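Local coordinates for M32 carboxypeptidase (Pyrococcus furiosus, PDB 1KA2), which removes amino acids one after another from the C-terminus of peptides with broad specificity, as a homodimeric, cobalt-dependent metallocarboxypeptidase of the M32 family, at residues L30-E35 with R232-A237; S236-T241 with T252-G257; K117-A122 with G405-I410; Q301-E306 with I425-S430. One frame throughout, in Å; residues are numbered along the deposited sequence.

Contact 1. Residues L30-E35 with R232-A237; sequences LGWDLE and RLDVSA
The indole of W32 meets the carboxylate of D234 edge-on: CZ2 of W32 lies 3.2 Å from OD2 of D234, and that oxygen sits in the ring plane. The two planes are turned 65° apart. W32 reaches across the gap because its CG stands anti to the backbone N (chi1 177°). A water ties the same two groups, accepting from W32 NE1 at 2.7 Å and donating to D234 OD2 at 2.9 Å. R232 fixes the rotation of the carboxylate side-on, R232 NE to D234 OD2 and R232 NH2 to D234 OD1, both at 3.0 Å, in nearly straight bonds in the guanidinium plane. At the W32 end the second subunit joins in: its N37 O accepts from R232 NH1 and its R250 pairs with D33. In contrast to this close cluster, the E35 side is exposed and bridged by water. E35 CB rests 4.1 Å from S236 CB, and a second water donates to both O and OE1 of E35 and accepts from A237 N. The arrangement places helix 8-36 against strand 231-235, an outermost strand of the small mixed sheet beside the metallopeptidase active site, at the dimer interface.

Contact 2. Residues S236-T241 with T252-G257; sequences SAHPFT and TTRYEG
The R254 guanidinium carries P239 CD over one face, displaced toward the rim; at its edge, in plane, lie A237 O, H238 CD2 and, within its own segment, E256 OE2. The imidazole of H238 is turned 71° from that plane. The F240 ring has T252 CG2 over one face. The contact brings the predicted HPF motif (H238 to F240) against T252, last residue of the predicted DXRXT motif, where the loop after strand 231-235 meets the end of strand 248-253, its parallel neighbour in the sheet. R254 NH1 donates to A237 O at 2.6 Å, in the carbonyl plane, and NE forms a salt bridge with E256 OE2. Backbone bonds add to the seam, S236 N to T253 O (3.2 Å) and T252 N to F240 O (3.1 Å). P239 packs its CG 3.8 Å from T253 CA, and its side chain comes within about 4 Å of that of E270, the predicted proton donor/acceptor. T241 OG1 and E270 OE1 are hydrogen-bonded. Two linked hydroxyls join the segments: T252 OG1 donates to S236 OG at 2.7 Å, and S236 OG in turn donates to H238 O at 2.8 Å, approaching 64° out of the carbonyl plane. T252 OG1 also takes a weak bond from F240 N at 3.3 Å.

Contact 3. Residues K117-A122 with G405-I410; sequences KAWEEA and GILQDI
W119 is the bump of this contact, pushed from helix 102-124 into a hollow lined by L407 to I410, at the end of the type I turn G405 to Q408. Its CG lies anti to the backbone N (chi1 162°), which carries the indole out toward the loop. I410 lies over one face of the ring: its CA stands 3.9 Å from the centroid of the W119 six-membered ring, 20° off the normal, a CH-pi contact, and its CG2 sits over the same system. Q408 O lies in plane at the rim. L407 fills the groove beside the tryptophan, its CD1 4.3 Å from W119 CD1 and its CD2 branch reaching A122, 3.4 Å from O and 4.1 Å from CB. F131 meets the indole edge-to-face. Beyond the hollow, the predicted GXXQDXHW motif turns its polar groups elsewhere: D409 bridges to R351 and R366, and Q408 bonds R351 N and F349 O, while K123 NZ bonds Q408 O. W119 NE1 donates to L407 O at 2.9 Å, but the bond is bent to 133° and leaves the ring plane. The buried indole N-H is thus satisfied by a main-chain carbonyl, one directional bond between W119 and the loop amid packing by L407, I410 and the loop's main chain.

Contact 4. Residues Q301-E306 with I425-S430; sequences QSRFWE and IGTLLS
Helix 295-309, which carries the predicted HES/GQ motif and supplies the metal ligand E299, crosses helix 421-440 next to the metal site. The short axes of the two segments approach to 7.9 Å at a crossing angle of -54°. S430, the residue nearest F304 by CA, sets its CB 3.6 Å from F304 N and 3.8 Å from R303 CB. Its hydroxyl turns back to its own helix, S430 OG donating to T427 O at 2.6 Å. One edge of the F304 ring faces the main chain of the partner helix, with CD1 3.7 Å from S430 O. G426 has no side chain, and R303 CB passes 4.0 Å from G426 O. The arginine bends at chi2 (-62°) and then lies alongside T427, pointing the same way, its NE 3.9 Å from T427 CG2. T427 OG1 is taken up by T424 O and N360. At its far end R303 NH1 makes a salt bridge to E306 OE1 at 2.8 Å, an oxygen also hydrogen-bonded to ND1 of H269, a ligand of the bound magnesium. Y359 adds a cation-pi contact to the arginine. The packing is consistent with a second shell in which R303 holds E306, and E306 in turn H269; the arginine's charge would be expected to favour the ionised form of the E306 carboxylate.

In the fold
From the N terminus, residues 30-35 wait nearly two hundred residues for 232-237, which close contact 1. Meanwhile 117-122 have opened contact 3, so these two cross. Contact 2 follows at once, sharing S236 and A237 with contact 1, and closes a short hairpin-like loop at 252-257; the two touch through the sheet, where D234 O lies 3.0 Å from T253 N. Contact 2 falls within the span of contact 3. Segment 301-306 then opens contact 4 before 405-410 close contact 3, making a second crossing. Contacts 1 and 2 tie helix 8-36 and the HPF loop to the sheet, contact 3 ties helix 102-124 to its motif loop, and contact 4 ties helix 295-309 to helix 421-440.

Contact 1. Residues L30-E35 with R232-A237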
loop_
_atom_site.group_PDB
_atom_site.type_symbol
_atom_site.label_atom_id
_atom_site.label_comp_id
_atom_site.label_asym_id
_atom_site.label_seq_id
_atom_site.Cartn_x
_atom_site.Cartn_y
_atom_site.Cartn_z
ATOM N N LEU A 30 3.033 -3.221 2.061
ATOM C CA LEU A 30 2.175 -3.742 3.123
ATOM C C LEU A 30 2.532 -3.156 4.480
ATOM O O LEU A 30 1.661 -2.675 5.204
ATOM C CB LEU A 30 2.296 -5.269 3.174
ATOM C CG LEU A 30 1.184 -6.081 2.511
ATOM C CD1 LEU A 30 0.605 -5.333 1.347
ATOM C CD2 LEU A 30 1.731 -7.442 2.092
ATOM N N GLY A 31 3.820 -3.204 4.822
ATOM C CA GLY A 31 4.277 -2.675 6.096
ATOM C C GLY A 31 4.070 -1.185 6.202
ATOM O O GLY A 31 3.580 -0.684 7.217
ATOM N N TRP A 32 4.439 -0.461 5.154
ATOM C CA TRP A 32 4.259 0.982 5.156
ATOM C C TRP A 32 2.787 1.321 5.358
ATOM O O TRP A 32 2.428 2.137 6.210
ATOM C CB TRP A 32 4.742 1.580 3.820
ATOM C CG TRP A 32 4.525 3.063 3.685
ATOM C CD1 TRP A 32 5.313 4.056 4.184
ATOM C CD2 TRP A 32 3.427 3.712 3.025
ATOM N NE1 TRP A 32 4.777 5.285 3.879
ATOM C CE2 TRP A 32 3.618 5.101 3.167
ATOM C CE3 TRP A 32 2.297 3.248 2.327
ATOM C CZ2 TRP A 32 2.721 6.043 2.636
ATOM C CZ3 TRP A 32 1.401 4.182 1.798
ATOM C CH2 TRP A 32 1.619 5.565 1.955
ATOM N N ASP A 33 1.928 0.689 4.565
ATOM C CA ASP A 33 0.499 0.971 4.647
ATOM C C ASP A 33 -0.051 0.603 6.020
ATOM O O ASP A 33 -0.886 1.317 6.580
ATOM C CB ASP A 33 -0.262 0.223 3.538
ATOM C CG ASP A 33 -1.757 0.363 3.675
ATOM O OD1 ASP A 33 -2.398 -0.548 4.245
ATOM O OD2 ASP A 33 -2.281 1.406 3.241
ATOM N N LEU A 34 0.424 -0.510 6.568
ATOM C CA LEU A 34 -0.024 -0.917 7.889
ATOM C C LEU A 34 0.204 0.227 8.885
ATOM O O LEU A 34 -0.691 0.550 9.664
ATOM C CB LEU A 34 0.706 -2.199 8.316
ATOM C CG LEU A 34 0.897 -2.606 9.788
ATOM C CD1 LEU A 34 -0.194 -2.097 10.681
ATOM C CD2 LEU A 34 0.978 -4.121 9.843
ATOM N N GLU A 35 1.382 0.854 8.832
ATOM C CA GLU A 35 1.732 1.958 9.736
ATOM C C GLU A 35 1.055 3.293 9.435
ATOM O O GLU A 35 0.689 4.026 10.348
ATOM C CB GLU A 35 3.245 2.236 9.718
ATOM C CG GLU A 35 4.162 1.170 10.313
ATOM C CD GLU A 35 3.858 0.856 11.766
ATOM O OE1 GLU A 35 3.608 1.783 12.573
ATOM O OE2 GLU A 35 3.887 -0.335 12.102
ATOM N N ARG A 232 7.705 10.453 -0.668
ATOM C CA ARG A 232 6.581 10.929 0.118
ATOM C C ARG A 232 6.994 11.105 1.578
ATOM O O ARG A 232 7.940 10.471 2.052
ATOM C CB ARG A 232 5.423 9.917 0.112
ATOM C CG ARG A 232 4.780 9.566 -1.225
ATOM C CD ARG A 232 3.509 8.769 -0.939
ATOM N NE ARG A 232 2.714 9.476 0.067
ATOM C CZ ARG A 232 1.790 10.395 -0.210
ATOM N NH1 ARG A 232 1.525 10.707 -1.472
ATOM N NH2 ARG A 232 1.155 11.029 0.772
ATOM N N LEU A 233 6.254 11.959 2.273
ATOM C CA LEU A 233 6.426 12.194 3.693
ATOM C C LEU A 233 5.023 12.045 4.288
ATOM O O LEU A 233 4.079 12.705 3.849
ATOM C CB LEU A 233 6.950 13.602 3.982
ATOM C CG LEU A 233 6.821 13.994 5.463
ATOM C CD1 LEU A 233 7.827 13.197 6.295
ATOM C CD2 LEU A 233 7.063 15.496 5.640
ATOM N N ASP A 234 4.895 11.168 5.277
ATOM C CA ASP A 234 3.626 10.927 5.945
ATOM C C ASP A 234 3.873 10.803 7.441
ATOM O O ASP A 234 5.004 10.938 7.898
ATOM C CB ASP A 234 2.994 9.646 5.402
ATOM C CG ASP A 234 2.538 9.801 3.961
ATOM O OD1 ASP A 234 1.576 10.553 3.725
ATOM O OD2 ASP A 234 3.147 9.197 3.060
ATOM N N VAL A 235 2.805 10.557 8.194
ATOM C CA VAL A 235 2.888 10.412 9.637
ATOM C C VAL A 235 2.635 8.947 10.034
ATOM O O VAL A 235 1.874 8.233 9.361
ATOM C CB VAL A 235 1.832 11.325 10.331
ATOM C CG1 VAL A 235 1.771 11.038 11.816
ATOM C CG2 VAL A 235 2.166 12.787 10.095
ATOM N N SER A 236 3.298 8.502 11.103
ATOM C CA SER A 236 3.130 7.150 11.639
ATOM C C SER A 236 3.573 7.148 13.112
ATOM O O SER A 236 4.236 8.069 13.550
ATOM C CB SER A 236 3.951 6.132 10.847
ATOM O OG SER A 236 5.336 6.264 11.095
ATOM N N ALA A 237 3.214 6.122 13.871
ATOM C CA ALA A 237 3.577 6.077 15.284
ATOM C C ALA A 237 5.072 6.300 15.529
ATOM O O ALA A 237 5.447 6.987 16.475
ATOM C CB ALA A 237 3.138 4.749 15.900
HETATM O O HOH W 1 5.663 7.805 3.552
HETATM O O HOH W 2 1.633 3.938 12.802
#

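Contact 2. Residues S236-T241 with T252-G257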
loop_
_atom_site.group_PDB
_atom_site.type_symbol
_atom_site.label_atom_id
_atom_site.label_comp_id
_atom_site.label_asym_id
_atom_site.label_seq_id
_atom_site.Cartn_x
_atom_site.Cartn_y
_atom_site.Cartn_z
ATOM N N SER A 236 3.298 8.502 11.103
ATOM C CA SER A 236 3.130 7.150 11.639
ATOM C C SER A 236 3.573 7.148 13.112
ATOM O O SER A 236 4.236 8.069 13.550
ATOM C CB SER A 236 3.951 6.132 10.847
ATOM O OG SER A 236 5.336 6.264 11.095
ATOM N N ALA A 237 3.214 6.122 13.871
ATOM C CA ALA A 237 3.577 6.077 15.284
ATOM C C ALA A 237 5.072 6.300 15.529
ATOM O O ALA A 237 5.447 6.987 16.475
ATOM C CB ALA A 237 3.138 4.749 15.900
ATOM N N HIS A 238 5.914 5.715 14.679
ATOM C CA HIS A 238 7.366 5.852 14.795
ATOM C C HIS A 238 7.963 6.130 13.418
ATOM O O HIS A 238 7.645 5.450 12.449
ATOM C CB HIS A 238 8.013 4.573 15.370
ATOM C CG HIS A 238 7.422 4.114 16.667
ATOM N ND1 HIS A 238 6.328 3.274 16.734
ATOM C CD2 HIS A 238 7.749 4.403 17.950
ATOM C CE1 HIS A 238 6.006 3.070 17.998
ATOM N NE2 HIS A 238 6.852 3.743 18.756
ATOM N N PRO A 239 8.846 7.135 13.324
ATOM C CA PRO A 239 9.493 7.507 12.062
ATOM C C PRO A 239 10.313 6.376 11.472
ATOM O O PRO A 239 11.049 5.700 12.187
ATOM C CB PRO A 239 10.381 8.682 12.458
ATOM C CG PRO A 239 9.661 9.289 13.615
ATOM C CD PRO A 239 9.211 8.076 14.395
ATOM N N PHE A 240 10.176 6.170 10.168
ATOM C CA PHE A 240 10.941 5.148 9.472
ATOM C C PHE A 240 11.071 5.515 8.000
ATOM O O PHE A 240 10.476 6.485 7.533
ATOM C CB PHE A 240 10.291 3.759 9.626
ATOM C CG PHE A 240 8.953 3.624 8.945
ATOM C CD1 PHE A 240 8.870 3.273 7.604
ATOM C CD2 PHE A 240 7.778 3.855 9.647
ATOM C CE1 PHE A 240 7.629 3.152 6.972
ATOM C CE2 PHE A 240 6.538 3.740 9.024
ATOM C CZ PHE A 240 6.465 3.386 7.683
ATOM N N THR A 241 11.871 4.736 7.282
ATOM C CA THR A 241 12.096 4.948 5.864
ATOM C C THR A 241 11.879 3.622 5.156
ATOM O O THR A 241 12.302 2.580 5.652
ATOM C CB THR A 241 13.552 5.420 5.594
ATOM O OG1 THR A 241 13.739 6.734 6.122
ATOM C CG2 THR A 241 13.863 5.413 4.099
ATOM N N THR A 252 8.473 8.788 7.153
ATOM C CA THR A 252 7.402 9.301 7.984
ATOM C C THR A 252 8.035 9.967 9.194
ATOM O O THR A 252 9.220 9.784 9.474
ATOM C CB THR A 252 6.469 8.182 8.495
ATOM O OG1 THR A 252 7.179 7.353 9.420
ATOM C CG2 THR A 252 5.983 7.327 7.348
ATOM N N THR A 253 7.251 10.763 9.898
ATOM C CA THR A 253 7.731 11.405 11.106
ATOM C C THR A 253 6.514 11.391 11.985
ATOM O O THR A 253 5.511 10.761 11.649
ATOM C CB THR A 253 8.157 12.865 10.872
ATOM O OG1 THR A 253 8.729 13.391 12.082
ATOM C CG2 THR A 253 6.955 13.724 10.476
ATOM N N ARG A 254 6.594 12.061 13.116
ATOM C CA ARG A 254 5.439 12.135 13.980
ATOM C C ARG A 254 5.472 13.504 14.599
ATOM O O ARG A 254 6.529 14.130 14.676
ATOM C CB ARG A 254 5.462 11.062 15.068
ATOM C CG ARG A 254 6.556 11.209 16.082
ATOM C CD ARG A 254 6.342 10.218 17.200
ATOM N NE ARG A 254 7.551 10.054 17.996
ATOM C CZ ARG A 254 8.057 8.876 18.343
ATOM N NH1 ARG A 254 7.458 7.755 17.963
ATOM N NH2 ARG A 254 9.166 8.821 19.076
ATOM N N TYR A 255 4.307 13.971 15.017
ATOM C CA TYR A 255 4.184 15.267 15.635
ATOM C C TYR A 255 3.668 15.092 17.057
ATOM O O TYR A 255 2.472 14.976 17.270
ATOM C CB TYR A 255 3.232 16.132 14.806
ATOM C CG TYR A 255 3.720 16.364 13.384
ATOM C CD1 TYR A 255 3.231 15.610 12.319
ATOM C CD2 TYR A 255 4.693 17.323 13.110
ATOM C CE1 TYR A 255 3.697 15.809 11.012
ATOM C CE2 TYR A 255 5.167 17.527 11.811
ATOM C CZ TYR A 255 4.665 16.768 10.768
ATOM O OH TYR A 255 5.129 16.979 9.486
ATOM N N GLU A 256 4.592 15.041 18.019
ATOM C CA GLU A 256 4.257 14.879 19.434
ATOM C C GLU A 256 3.350 15.995 19.929
ATOM O O GLU A 256 2.568 15.799 20.855
ATOM C CB GLU A 256 5.520 14.885 20.310
ATOM C CG GLU A 256 6.434 13.676 20.190
ATOM C CD GLU A 256 7.360 13.770 19.008
ATOM O OE1 GLU A 256 7.339 14.817 18.326
ATOM O OE2 GLU A 256 8.110 12.806 18.763
ATOM N N GLY A 257 3.480 17.173 19.331
ATOM C CA GLY A 257 2.669 18.302 19.743
ATOM C C GLY A 257 3.461 19.278 20.597
ATOM O O GLY A 257 2.985 20.372 20.904
#

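Contact 3. Residues K117-A122 with G405-I410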
loop_
_atom_site.group_PDB
_atom_site.type_symbol
_atom_site.label_atom_id
_atom_site.label_comp_id
_atom_site.label_asym_id
_atom_site.label_seq_id
_atom_site.Cartn_x
_atom_site.Cartn_y
_atom_site.Cartn_z
ATOM N N LYS A 117 4.286 -9.479 23.061
ATOM C CA LYS A 117 3.035 -9.158 23.744
ATOM C C LYS A 117 3.252 -9.118 25.251
ATOM O O LYS A 117 2.715 -8.249 25.949
ATOM C CB LYS A 117 1.959 -10.198 23.408
ATOM C CG LYS A 117 1.428 -10.121 21.981
ATOM C CD LYS A 117 0.534 -8.894 21.782
ATOM C CE LYS A 117 -0.735 -8.994 22.642
ATOM N NZ LYS A 117 -1.690 -7.863 22.460
ATOM N N ALA A 118 4.039 -10.063 25.753
ATOM C CA ALA A 118 4.319 -10.122 27.182
ATOM C C ALA A 118 5.217 -8.963 27.617
ATOM O O ALA A 118 5.114 -8.466 28.742
ATOM C CB ALA A 118 4.969 -11.454 27.533
ATOM N N TRP A 119 6.100 -8.542 26.718
ATOM C CA TRP A 119 7.008 -7.429 26.991
ATOM C C TRP A 119 6.191 -6.140 26.963
ATOM O O TRP A 119 6.421 -5.216 27.754
ATOM C CB TRP A 119 8.092 -7.355 25.909
ATOM C CG TRP A 119 8.803 -6.041 25.847
ATOM C CD1 TRP A 119 9.883 -5.654 26.595
ATOM C CD2 TRP A 119 8.453 -4.911 25.038
ATOM N NE1 TRP A 119 10.217 -4.358 26.307
ATOM C CE2 TRP A 119 9.356 -3.878 25.357
ATOM C CE3 TRP A 119 7.457 -4.667 24.085
ATOM C CZ2 TRP A 119 9.302 -2.618 24.743
ATOM C CZ3 TRP A 119 7.403 -3.422 23.479
ATOM C CH2 TRP A 119 8.313 -2.412 23.810
ATOM N N GLU A 120 5.223 -6.097 26.053
ATOM C CA GLU A 120 4.384 -4.924 25.888
ATOM C C GLU A 120 3.571 -4.561 27.138
ATOM O O GLU A 120 3.453 -3.382 27.480
ATOM C CB GLU A 120 3.481 -5.122 24.664
ATOM C CG GLU A 120 3.032 -3.826 24.016
ATOM C CD GLU A 120 2.428 -4.032 22.620
ATOM O OE1 GLU A 120 3.197 -4.309 21.669
ATOM O OE2 GLU A 120 1.184 -3.934 22.490
ATOM N N GLU A 121 3.008 -5.554 27.821
ATOM C CA GLU A 121 2.246 -5.263 29.028
ATOM C C GLU A 121 3.212 -5.085 30.190
ATOM O O GLU A 121 2.989 -4.249 31.060
ATOM C CB GLU A 121 1.229 -6.371 29.342
ATOM C CG GLU A 121 -0.175 -6.114 28.750
ATOM C CD GLU A 121 -0.759 -4.760 29.157
ATOM O OE1 GLU A 121 -0.611 -4.387 30.345
ATOM O OE2 GLU A 121 -1.374 -4.078 28.298
ATOM N N ALA A 122 4.302 -5.849 30.185
ATOM C CA ALA A 122 5.311 -5.757 31.240
ATOM C C ALA A 122 5.919 -4.351 31.357
ATOM O O ALA A 122 6.211 -3.892 32.464
ATOM C CB ALA A 122 6.421 -6.780 30.997
ATOM N N GLY A 405 14.391 1.308 32.603
ATOM C CA GLY A 405 15.585 0.512 32.389
ATOM C C GLY A 405 15.542 -0.579 31.337
ATOM O O GLY A 405 15.222 -0.343 30.184
ATOM N N ILE A 406 15.869 -1.789 31.770
ATOM C CA ILE A 406 15.925 -2.962 30.909
ATOM C C ILE A 406 14.682 -3.218 30.030
ATOM O O ILE A 406 14.759 -3.910 29.026
ATOM C CB ILE A 406 16.213 -4.212 31.778
ATOM C CG1 ILE A 406 16.576 -5.413 30.906
ATOM C CG2 ILE A 406 15.006 -4.489 32.664
ATOM C CD1 ILE A 406 17.020 -6.642 31.733
ATOM N N LEU A 407 13.548 -2.645 30.403
ATOM C CA LEU A 407 12.325 -2.861 29.650
ATOM C C LEU A 407 11.990 -1.825 28.571
ATOM O O LEU A 407 11.052 -2.010 27.794
ATOM C CB LEU A 407 11.161 -2.976 30.642
ATOM C CG LEU A 407 10.431 -4.323 30.705
ATOM C CD1 LEU A 407 11.423 -5.502 30.651
ATOM C CD2 LEU A 407 9.583 -4.342 31.977
ATOM N N GLN A 408 12.754 -0.740 28.513
ATOM C CA GLN A 408 12.462 0.323 27.552
ATOM C C GLN A 408 12.423 -0.007 26.058
ATOM O O GLN A 408 11.605 0.566 25.329
ATOM C CB GLN A 408 13.407 1.510 27.761
ATOM C CG GLN A 408 14.877 1.243 27.452
ATOM C CD GLN A 408 15.731 2.473 27.703
ATOM O OE1 GLN A 408 16.056 3.225 26.778
ATOM N NE2 GLN A 408 16.085 2.696 28.968
ATOM N N ASP A 409 13.289 -0.906 25.589
ATOM C CA ASP A 409 13.330 -1.246 24.160
ATOM C C ASP A 409 12.706 -2.588 23.788
ATOM O O ASP A 409 12.767 -3.547 24.551
ATOM C CB ASP A 409 14.771 -1.224 23.662
ATOM C CG ASP A 409 15.359 0.170 23.643
ATOM O OD1 ASP A 409 16.575 0.295 23.919
ATOM O OD2 ASP A 409 14.615 1.136 23.339
ATOM N N ILE A 410 12.134 -2.648 22.588
ATOM C CA ILE A 410 11.480 -3.858 22.073
ATOM C C ILE A 410 12.458 -4.913 21.527
ATOM O O ILE A 410 12.135 -6.087 21.469
ATOM C CB ILE A 410 10.522 -3.529 20.885
ATOM C CG1 ILE A 410 9.809 -2.200 21.109
ATOM C CG2 ILE A 410 9.486 -4.633 20.726
ATOM C CD1 ILE A 410 8.766 -1.860 20.023
#

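Contact 4. Residues Q301-E306 with I425-S430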
loop_
_atom_site.group_PDB
_atom_site.type_symbol
_atom_site.label_atom_id
_atom_site.label_comp_id
_atom_site.label_asym_id
_atom_site.label_seq_id
_atom_site.Cartn_x
_atom_site.Cartn_y
_atom_site.Cartn_z
ATOM N N GLN A 301 24.373 7.450 7.366
ATOM C CA GLN A 301 23.734 8.449 6.518
ATOM C C GLN A 301 22.690 9.230 7.290
ATOM O O GLN A 301 22.654 10.462 7.224
ATOM C CB GLN A 301 23.106 7.773 5.302
ATOM C CG GLN A 301 24.140 7.083 4.448
ATOM C CD GLN A 301 25.252 8.032 4.032
ATOM O OE1 GLN A 301 25.035 8.952 3.244
ATOM N NE2 GLN A 301 26.445 7.822 4.580
ATOM N N SER A 302 21.844 8.519 8.031
ATOM C CA SER A 302 20.809 9.180 8.813
ATOM C C SER A 302 21.437 10.098 9.864
ATOM O O SER A 302 20.968 11.214 10.071
ATOM C CB SER A 302 19.910 8.147 9.502
ATOM O OG SER A 302 20.644 7.339 10.413
ATOM N N ARG A 303 22.490 9.623 10.530
ATOM C CA ARG A 303 23.155 10.423 11.561
ATOM C C ARG A 303 23.966 11.549 10.938
ATOM O O ARG A 303 24.168 12.592 11.554
ATOM C CB ARG A 303 24.066 9.553 12.426
ATOM C CG ARG A 303 23.328 8.497 13.244
ATOM C CD ARG A 303 22.344 9.125 14.243
ATOM N NE ARG A 303 21.935 8.149 15.249
ATOM C CZ ARG A 303 21.023 8.360 16.190
ATOM N NH1 ARG A 303 20.396 9.526 16.267
ATOM N NH2 ARG A 303 20.749 7.405 17.066
ATOM N N PHE A 304 24.432 11.343 9.711
ATOM C CA PHE A 304 25.183 12.390 9.038
ATOM C C PHE A 304 24.268 13.602 8.893
ATOM O O PHE A 304 24.618 14.710 9.306
ATOM C CB PHE A 304 25.648 11.944 7.649
ATOM C CG PHE A 304 26.539 12.956 6.961
ATOM C CD1 PHE A 304 27.905 12.998 7.233
ATOM C CD2 PHE A 304 26.004 13.891 6.079
ATOM C CE1 PHE A 304 28.726 13.957 6.639
ATOM C CE2 PHE A 304 26.821 14.859 5.475
ATOM C CZ PHE A 304 28.180 14.889 5.757
ATOM N N TRP A 305 23.086 13.392 8.313
ATOM C CA TRP A 305 22.154 14.495 8.123
ATOM C C TRP A 305 21.557 15.016 9.420
ATOM O O TRP A 305 21.389 16.231 9.595
ATOM C CB TRP A 305 21.033 14.092 7.156
ATOM C CG TRP A 305 21.551 13.956 5.771
ATOM C CD1 TRP A 305 22.206 12.889 5.247
ATOM C CD2 TRP A 305 21.608 14.985 4.781
ATOM N NE1 TRP A 305 22.679 13.189 3.999
ATOM C CE2 TRP A 305 22.326 14.473 3.688
ATOM C CE3 TRP A 305 21.128 16.302 4.718
ATOM C CZ2 TRP A 305 22.582 15.226 2.538
ATOM C CZ3 TRP A 305 21.388 17.054 3.568
ATOM C CH2 TRP A 305 22.108 16.508 2.500
ATOM N N GLU A 306 21.240 14.113 10.335
ATOM C CA GLU A 306 20.643 14.531 11.601
ATOM C C GLU A 306 21.569 15.326 12.525
ATOM O O GLU A 306 21.246 16.449 12.914
ATOM C CB GLU A 306 20.125 13.318 12.376
ATOM C CG GLU A 306 19.482 13.697 13.701
ATOM C CD GLU A 306 19.358 12.520 14.631
ATOM O OE1 GLU A 306 19.825 11.424 14.242
ATOM O OE2 GLU A 306 18.804 12.686 15.743
ATOM N N ILE A 425 27.826 2.308 15.419
ATOM C CA ILE A 425 28.603 2.321 14.180
ATOM C C ILE A 425 28.174 3.497 13.310
ATOM O O ILE A 425 29.012 4.189 12.723
ATOM C CB ILE A 425 28.411 1.026 13.375
ATOM C CG1 ILE A 425 29.031 -0.146 14.139
ATOM C CG2 ILE A 425 29.010 1.187 11.978
ATOM C CD1 ILE A 425 28.933 -1.474 13.406
ATOM N N GLY A 426 26.860 3.699 13.203
ATOM C CA GLY A 426 26.347 4.807 12.417
ATOM C C GLY A 426 26.762 6.155 12.973
ATOM O O GLY A 426 27.183 7.036 12.223
ATOM N N THR A 427 26.633 6.334 14.287
ATOM C CA THR A 427 27.019 7.612 14.905
ATOM C C THR A 427 28.507 7.844 14.623
ATOM O O THR A 427 28.902 8.903 14.133
ATOM C CB THR A 427 26.823 7.602 16.447
ATOM O OG1 THR A 427 27.767 6.696 17.036
ATOM C CG2 THR A 427 25.406 7.146 16.810
ATOM N N LEU A 428 29.325 6.840 14.928
ATOM C CA LEU A 428 30.769 6.937 14.712
ATOM C C LEU A 428 31.073 7.261 13.256
ATOM O O LEU A 428 31.742 8.253 12.949
ATOM C CB LEU A 428 31.464 5.627 15.088
ATOM C CG LEU A 428 31.247 5.087 16.511
ATOM C CD1 LEU A 428 32.315 4.054 16.814
ATOM C CD2 LEU A 428 31.298 6.208 17.542
ATOM N N LEU A 429 30.588 6.414 12.358
ATOM C CA LEU A 429 30.814 6.633 10.944
ATOM C C LEU A 429 30.376 8.011 10.436
ATOM O O LEU A 429 30.943 8.513 9.457
ATOM C CB LEU A 429 30.103 5.558 10.121
ATOM C CG LEU A 429 30.889 4.285 9.847
ATOM C CD1 LEU A 429 31.181 3.602 11.162
ATOM C CD2 LEU A 429 30.098 3.370 8.925
ATOM N N SER A 430 29.362 8.613 11.061
ATOM C CA SER A 430 28.877 9.923 10.597
ATOM C C SER A 430 29.932 11.000 10.830
ATOM O O SER A 430 30.042 11.970 10.061
ATOM C CB SER A 430 27.560 10.339 11.285
ATOM O OG SER A 430 27.747 10.716 12.643
#